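Local coordinates for protein pleckstrin homology domain-containing family M member 2 (Homo sapiens, PDB 3CXB) that probably takes part in kinesin-linked endosomal tubulation, being bound through its PH domain by the Salmonella effector SifA, at residues Cys57-Thr62 with Glu91-Leu96; Thr63-Ala68 with Cys78-Ala83. One frame throughout, in Å; residues are numbered along the deposited sequence.

Contact 1 of 2, residues Cys57-Thr62 with Glu91-Leu96; sequences CRRANT and EWMQHL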
loop_
_atom_site.group_PDB
_atom_site.type_symbol
_atom_site.label_atom_id
_atom_site.label_comp_id
_atom_site.label_asym_id
_atom_site.label_seq_id
_atom_site.Cartn_x
_atom_site.Cartn_y
_atom_site.Cartn_z
ATOM N N CYS B 57 6.036 7.389 -3.061
ATOM C CA CYS B 57 5.833 6.611 -1.834
ATOM C C CYS B 57 6.633 7.261 -0.715
ATOM O O CYS B 57 7.732 7.754 -0.948
ATOM C CB CYS B 57 6.372 5.177 -1.970
ATOM S SG CYS B 57 5.636 4.096 -3.203
ATOM N N ARG B 58 6.115 7.230 0.502
ATOM C CA ARG B 58 6.858 7.791 1.611
ATOM C C ARG B 58 6.469 7.106 2.920
ATOM O O ARG B 58 5.428 6.473 3.014
ATOM C CB ARG B 58 6.601 9.298 1.706
ATOM C CG ARG B 58 5.166 9.672 2.016
ATOM C CD ARG B 58 4.954 11.175 1.916
ATOM N NE ARG B 58 4.241 11.707 3.075
ATOM C CZ ARG B 58 4.821 12.072 4.216
ATOM N NH1 ARG B 58 6.139 11.970 4.373
ATOM N NH2 ARG B 58 4.076 12.552 5.201
ATOM N N ARG B 59 7.323 7.211 3.923
ATOM C CA ARG B 59 7.004 6.650 5.217
ATOM C C ARG B 59 6.002 7.653 5.784
ATOM O O ARG B 59 6.135 8.856 5.555
ATOM C CB ARG B 59 8.259 6.584 6.091
ATOM C CG ARG B 59 9.125 5.340 5.890
ATOM C CD ARG B 59 10.543 5.654 6.306
ATOM N NE ARG B 59 11.130 4.671 7.211
ATOM C CZ ARG B 59 12.034 3.774 6.849
ATOM N NH1 ARG B 59 12.520 2.918 7.738
ATOM N NH2 ARG B 59 12.448 3.730 5.589
ATOM N N ALA B 60 5.002 7.172 6.511
ATOM C CA ALA B 60 3.991 8.061 7.064
ATOM C C ALA B 60 4.247 8.460 8.506
ATOM O O ALA B 60 5.175 7.975 9.149
ATOM C CB ALA B 60 2.623 7.419 6.947
ATOM N N ASN B 61 3.403 9.359 8.998
ATOM C CA ASN B 61 3.475 9.858 10.363
ATOM C C ASN B 61 3.038 8.777 11.352
ATOM O O ASN B 61 2.643 7.689 10.944
ATOM C CB ASN B 61 2.588 11.096 10.478
ATOM C CG ASN B 61 1.380 11.030 9.553
ATOM O OD1 ASN B 61 0.287 10.633 9.963
ATOM N ND2 ASN B 61 1.580 11.404 8.290
ATOM N N THR B 62 3.104 9.071 12.648
ATOM C CA THR B 62 2.724 8.091 13.666
ATOM C C THR B 62 1.216 7.898 13.794
ATOM O O THR B 62 0.625 7.120 13.054
ATOM C CB THR B 62 3.283 8.467 15.058
ATOM O OG1 THR B 62 4.714 8.511 15.004
ATOM C CG2 THR B 62 2.863 7.435 16.102
ATOM N N GLU B 91 11.338 -2.957 3.445
ATOM C CA GLU B 91 11.496 -3.815 2.281
ATOM C C GLU B 91 10.486 -3.415 1.219
ATOM O O GLU B 91 10.801 -3.338 0.031
ATOM C CB GLU B 91 11.300 -5.273 2.660
ATOM C CG GLU B 91 11.921 -6.205 1.649
ATOM C CD GLU B 91 11.834 -7.649 2.060
ATOM O OE1 GLU B 91 12.390 -8.495 1.325
ATOM O OE2 GLU B 91 11.210 -7.931 3.109
ATOM N N TRP B 92 9.267 -3.144 1.663
ATOM C CA TRP B 92 8.228 -2.735 0.747
ATOM C C TRP B 92 8.599 -1.394 0.158
ATOM O O TRP B 92 8.546 -1.193 -1.062
ATOM C CB TRP B 92 6.886 -2.616 1.467
ATOM C CG TRP B 92 6.097 -3.893 1.467
ATOM C CD1 TRP B 92 5.742 -4.654 2.554
ATOM C CD2 TRP B 92 5.525 -4.532 0.329
ATOM N NE1 TRP B 92 4.978 -5.721 2.158
ATOM C CE2 TRP B 92 4.831 -5.671 0.794
ATOM C CE3 TRP B 92 5.530 -4.252 -1.041
ATOM C CZ2 TRP B 92 4.145 -6.529 -0.064
ATOM C CZ3 TRP B 92 4.852 -5.103 -1.892
ATOM C CH2 TRP B 92 4.166 -6.231 -1.402
ATOM N N MET B 93 8.981 -0.480 1.044
ATOM C CA MET B 93 9.338 0.866 0.643
ATOM C C MET B 93 10.364 0.850 -0.471
ATOM O O MET B 93 10.194 1.508 -1.495
ATOM C CB MET B 93 9.884 1.644 1.839
ATOM C CG MET B 93 9.794 3.150 1.693
ATOM S SD MET B 93 8.146 3.803 2.007
ATOM C CE MET B 93 7.322 3.568 0.495
ATOM N N GLN B 94 11.422 0.081 -0.279
ATOM C CA GLN B 94 12.490 0.018 -1.266
ATOM C C GLN B 94 12.022 -0.525 -2.610
ATOM O O GLN B 94 12.445 -0.043 -3.658
ATOM C CB GLN B 94 13.626 -0.834 -0.717
ATOM C CG GLN B 94 14.819 -1.000 -1.633
ATOM C CD GLN B 94 15.856 -1.919 -1.018
ATOM O OE1 GLN B 94 16.425 -1.611 0.031
ATOM N NE2 GLN B 94 16.100 -3.063 -1.661
ATOM N N HIS B 95 11.153 -1.531 -2.578
ATOM C CA HIS B 95 10.651 -2.110 -3.819
ATOM C C HIS B 95 9.729 -1.129 -4.532
ATOM O O HIS B 95 9.909 -0.838 -5.702
ATOM C CB HIS B 95 9.901 -3.433 -3.556
ATOM C CG HIS B 95 10.800 -4.614 -3.325
ATOM N ND1 HIS B 95 11.831 -4.949 -4.180
ATOM C CD2 HIS B 95 10.803 -5.552 -2.347
ATOM C CE1 HIS B 95 12.430 -6.040 -3.739
ATOM N NE2 HIS B 95 11.826 -6.426 -2.629
ATOM N N LEU B 96 8.748 -0.614 -3.812
ATOM C CA LEU B 96 7.799 0.320 -4.388
ATOM C C LEU B 96 8.429 1.585 -4.965
ATOM O O LEU B 96 8.044 2.043 -6.035
ATOM C CB LEU B 96 6.765 0.700 -3.334
ATOM C CG LEU B 96 5.882 -0.463 -2.888
ATOM C CD1 LEU B 96 5.036 -0.063 -1.697
ATOM C CD2 LEU B 96 5.017 -0.887 -4.065
#
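C57, R58 and R59 at the end of strand 54-59 meet M93 and L96 of helix 86-100 in a small apolar strand-helix contact, with no hydrogen bond between the two segments. Strand 57-59 and helix 91-96 run nearly antiparallel, their axes at 157° and 8.8 Å apart at closest approach. M93 is the side chain that spans this gap. Its CG stands anti to the backbone N (chi1 -158°), and two further bends carry the thioether across to the strand backbone. M93 SD lies 3.8 Å from R58 C. The thioether end and the C57 side chain face each other, although the exact fit of the M93 methyl is doubtful. About one turn further along, L96 presents its CB to the sulfur of C57, with C57 SG and L96 CB 3.6 Å apart. M49 and C97 border C57 as well, and L96 reaches M49 and L27.

The two arginines diverge. The CB of R58 is directed away from the helix, and its NE makes a weak hydrogen bond to Q70 on the adjoining strand. R59 lays its aliphatic part alongside the thioether, R59 CG being 4.3 Å from M93 SD, and sends its guanidinium to a salt bridge with E86 in the first turn of the same helix. The R59-E86 pair thus lies beside the buried M93. The C-terminal helix that caps one end of the bent antiparallel sheet is characteristic of the PH domain fold; here strand 54-59 meets its flank.

Contact 2 of 2, residues Thr63-Ala68 with Cys78-Ala83; sequences TDRPHA and CLELSA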
loop_
_atom_site.group_PDB
_atom_site.type_symbol
_atom_site.label_atom_id
_atom_site.label_comp_id
_atom_site.label_asym_id
_atom_site.label_seq_id
_atom_site.Cartn_x
_atom_site.Cartn_y
_atom_site.Cartn_z
ATOM N N THR B 63 0.605 8.606 14.738
ATOM C CA THR B 63 -0.831 8.507 14.984
ATOM C C THR B 63 -1.218 7.070 15.313
ATOM O O THR B 63 -2.189 6.533 14.779
ATOM C CB THR B 63 -1.659 8.984 13.768
ATOM O OG1 THR B 63 -1.523 8.050 12.692
ATOM C CG2 THR B 63 -1.182 10.354 13.308
ATOM N N ASP B 64 -0.439 6.454 16.195
ATOM C CA ASP B 64 -0.676 5.085 16.637
ATOM C C ASP B 64 -0.996 4.133 15.492
ATOM O O ASP B 64 -2.152 3.802 15.232
ATOM C CB ASP B 64 -1.804 5.070 17.672
ATOM C CG ASP B 64 -1.540 6.022 18.831
ATOM O OD1 ASP B 64 -2.405 6.136 19.726
ATOM O OD2 ASP B 64 -0.464 6.659 18.847
ATOM N N ARG B 65 0.061 3.697 14.820
ATOM C CA ARG B 65 -0.025 2.780 13.694
ATOM C C ARG B 65 1.410 2.564 13.219
ATOM O O ARG B 65 1.815 3.066 12.174
ATOM C CB ARG B 65 -0.871 3.395 12.575
ATOM C CG ARG B 65 -0.344 4.727 12.075
ATOM C CD ARG B 65 -1.210 5.307 10.978
ATOM N NE ARG B 65 -0.632 6.525 10.419
ATOM C CZ ARG B 65 -1.212 7.267 9.481
ATOM N NH1 ARG B 65 -2.395 6.917 8.995
ATOM N NH2 ARG B 65 -0.612 8.360 9.027
ATOM N N PRO B 66 2.197 1.806 13.994
ATOM C CA PRO B 66 3.599 1.504 13.688
ATOM C C PRO B 66 3.847 0.903 12.309
ATOM O O PRO B 66 3.040 0.114 11.814
ATOM C CB PRO B 66 3.995 0.547 14.807
ATOM C CG PRO B 66 2.719 -0.159 15.098
ATOM C CD PRO B 66 1.725 0.974 15.113
ATOM N N HIS B 67 4.968 1.289 11.699
ATOM C CA HIS B 67 5.367 0.793 10.383
ATOM C C HIS B 67 4.416 1.202 9.253
ATOM O O HIS B 67 4.151 0.408 8.347
ATOM C CB HIS B 67 5.471 -0.735 10.424
ATOM C CG HIS B 67 6.032 -1.269 11.703
ATOM N ND1 HIS B 67 7.332 -1.039 12.102
ATOM C CD2 HIS B 67 5.463 -2.011 12.682
ATOM C CE1 HIS B 67 7.539 -1.616 13.273
ATOM N NE2 HIS B 67 6.420 -2.212 13.648
ATOM N N ALA B 68 3.913 2.431 9.293
ATOM C CA ALA B 68 2.989 2.899 8.264
ATOM C C ALA B 68 3.630 3.689 7.126
ATOM O O ALA B 68 4.527 4.494 7.341
ATOM C CB ALA B 68 1.905 3.730 8.899
ATOM N N CYS B 78 -4.592 8.596 -1.396
ATOM C CA CYS B 78 -3.473 7.668 -1.307
ATOM C C CYS B 78 -3.805 6.357 -0.609
ATOM O O CYS B 78 -4.784 6.247 0.121
ATOM C CB CYS B 78 -2.307 8.330 -0.566
ATOM S SG CYS B 78 -2.558 8.570 1.245
ATOM N N LEU B 79 -2.963 5.358 -0.819
ATOM C CA LEU B 79 -3.171 4.076 -0.185
ATOM C C LEU B 79 -2.402 4.041 1.138
ATOM O O LEU B 79 -1.178 4.052 1.144
ATOM C CB LEU B 79 -2.695 2.965 -1.128
ATOM C CG LEU B 79 -2.713 1.517 -0.631
ATOM C CD1 LEU B 79 -4.093 1.171 -0.098
ATOM C CD2 LEU B 79 -2.310 0.576 -1.762
ATOM N N GLU B 80 -3.109 4.027 2.263
ATOM C CA GLU B 80 -2.421 3.985 3.553
ATOM C C GLU B 80 -2.182 2.534 3.947
ATOM O O GLU B 80 -3.123 1.797 4.241
ATOM C CB GLU B 80 -3.243 4.678 4.638
ATOM C CG GLU B 80 -3.063 6.188 4.717
ATOM C CD GLU B 80 -1.847 6.627 5.523
ATOM O OE1 GLU B 80 -1.725 7.848 5.780
ATOM O OE2 GLU B 80 -1.016 5.761 5.895
ATOM N N LEU B 81 -0.919 2.128 3.944
ATOM C CA LEU B 81 -0.571 0.761 4.294
ATOM C C LEU B 81 0.159 0.696 5.628
ATOM O O LEU B 81 0.629 1.703 6.143
ATOM C CB LEU B 81 0.305 0.147 3.197
ATOM C CG LEU B 81 -0.288 -0.004 1.794
ATOM C CD1 LEU B 81 0.780 -0.502 0.828
ATOM C CD2 LEU B 81 -1.452 -0.980 1.829
ATOM N N SER B 82 0.244 -0.502 6.188
ATOM C CA SER B 82 0.927 -0.704 7.460
ATOM C C SER B 82 1.481 -2.115 7.518
ATOM O O SER B 82 0.766 -3.071 7.241
ATOM C CB SER B 82 -0.033 -0.492 8.627
ATOM O OG SER B 82 0.674 -0.485 9.854
ATOM N N ALA B 83 2.757 -2.244 7.863
ATOM C CA ALA B 83 3.388 -3.553 7.952
ATOM C C ALA B 83 3.401 -4.003 9.406
ATOM O O ALA B 83 2.826 -3.337 10.269
ATOM C CB ALA B 83 4.800 -3.498 7.399
#
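R65 opens the contact by reaching across to E80 on strand 79-82. Its side chain is extended from CG to NE and crosses that of E80 at about a right angle, forming a loose salt bridge in which R65 NH1 stands 3.4 Å from E80 OE1. The guanidinium and carboxylate planes are 40° apart, and E80 OE2 lies over one guanidinium face, so the groups meet obliquely and not as a flat two-pronged pair. A bend in E80 at chi2 (-83°) brings its carboxylate round to the arginine. On the loop side, R65 NE has a weak hydrogen bond to T62 O, while K9 and W20 flank the side chain.

At P66 the main chain turns in over S82, whose OG is 3.1 Å from P66 O, and the proline CB covers part of one face of the H67 imidazole near its rim. The ring passes A83 O obliquely, with H67 CD2 3.8 Å away from it. H67 has a left-handed backbone conformation, and A83 N donates to H67 O at 3.0 Å. This bond lies at the open end of a beta hairpin of the PH domain sheet, formed by strands 68-73 and 79-82, just where the loop passes into the first of them. S82 CA also approaches H67 O, adding a CA-H...O contact.

L81 CB is directed away from the loop, and the leucine side chain packs on L6 and Y8. Its carbonyl instead receives a second CA-H...O contact, A68 CA lying 3.4 Å from L81 O. A68 and S82 form an antiparallel non-hydrogen-bonded pair, A68 CA to S82 CA 4.2 Å, with both side chains on one face.

Overall arrangement
From the N terminus, strand 2-8 comes first and later takes strand 79-82 as a neighbour, tying the hairpin to the rest of the sheet. Strand 54-59 then leads into contact 1 at 57-62, and the chain continues directly into 63-68, the first half of contact 2. That contact closes the shorter loop, the hairpin from strand 68-73 back to strand 79-82, and is nested inside the longer one that contact 1 closes when helix 86-100 returns to strand 54-59. The contacts also touch: A60 N probably hydrogen-bonds to A68 O at 2.8 Å, joining the residue just after strand 54-59 to the start of strand 68-73, and the A60 methyl packs beside the R65-E80 pair.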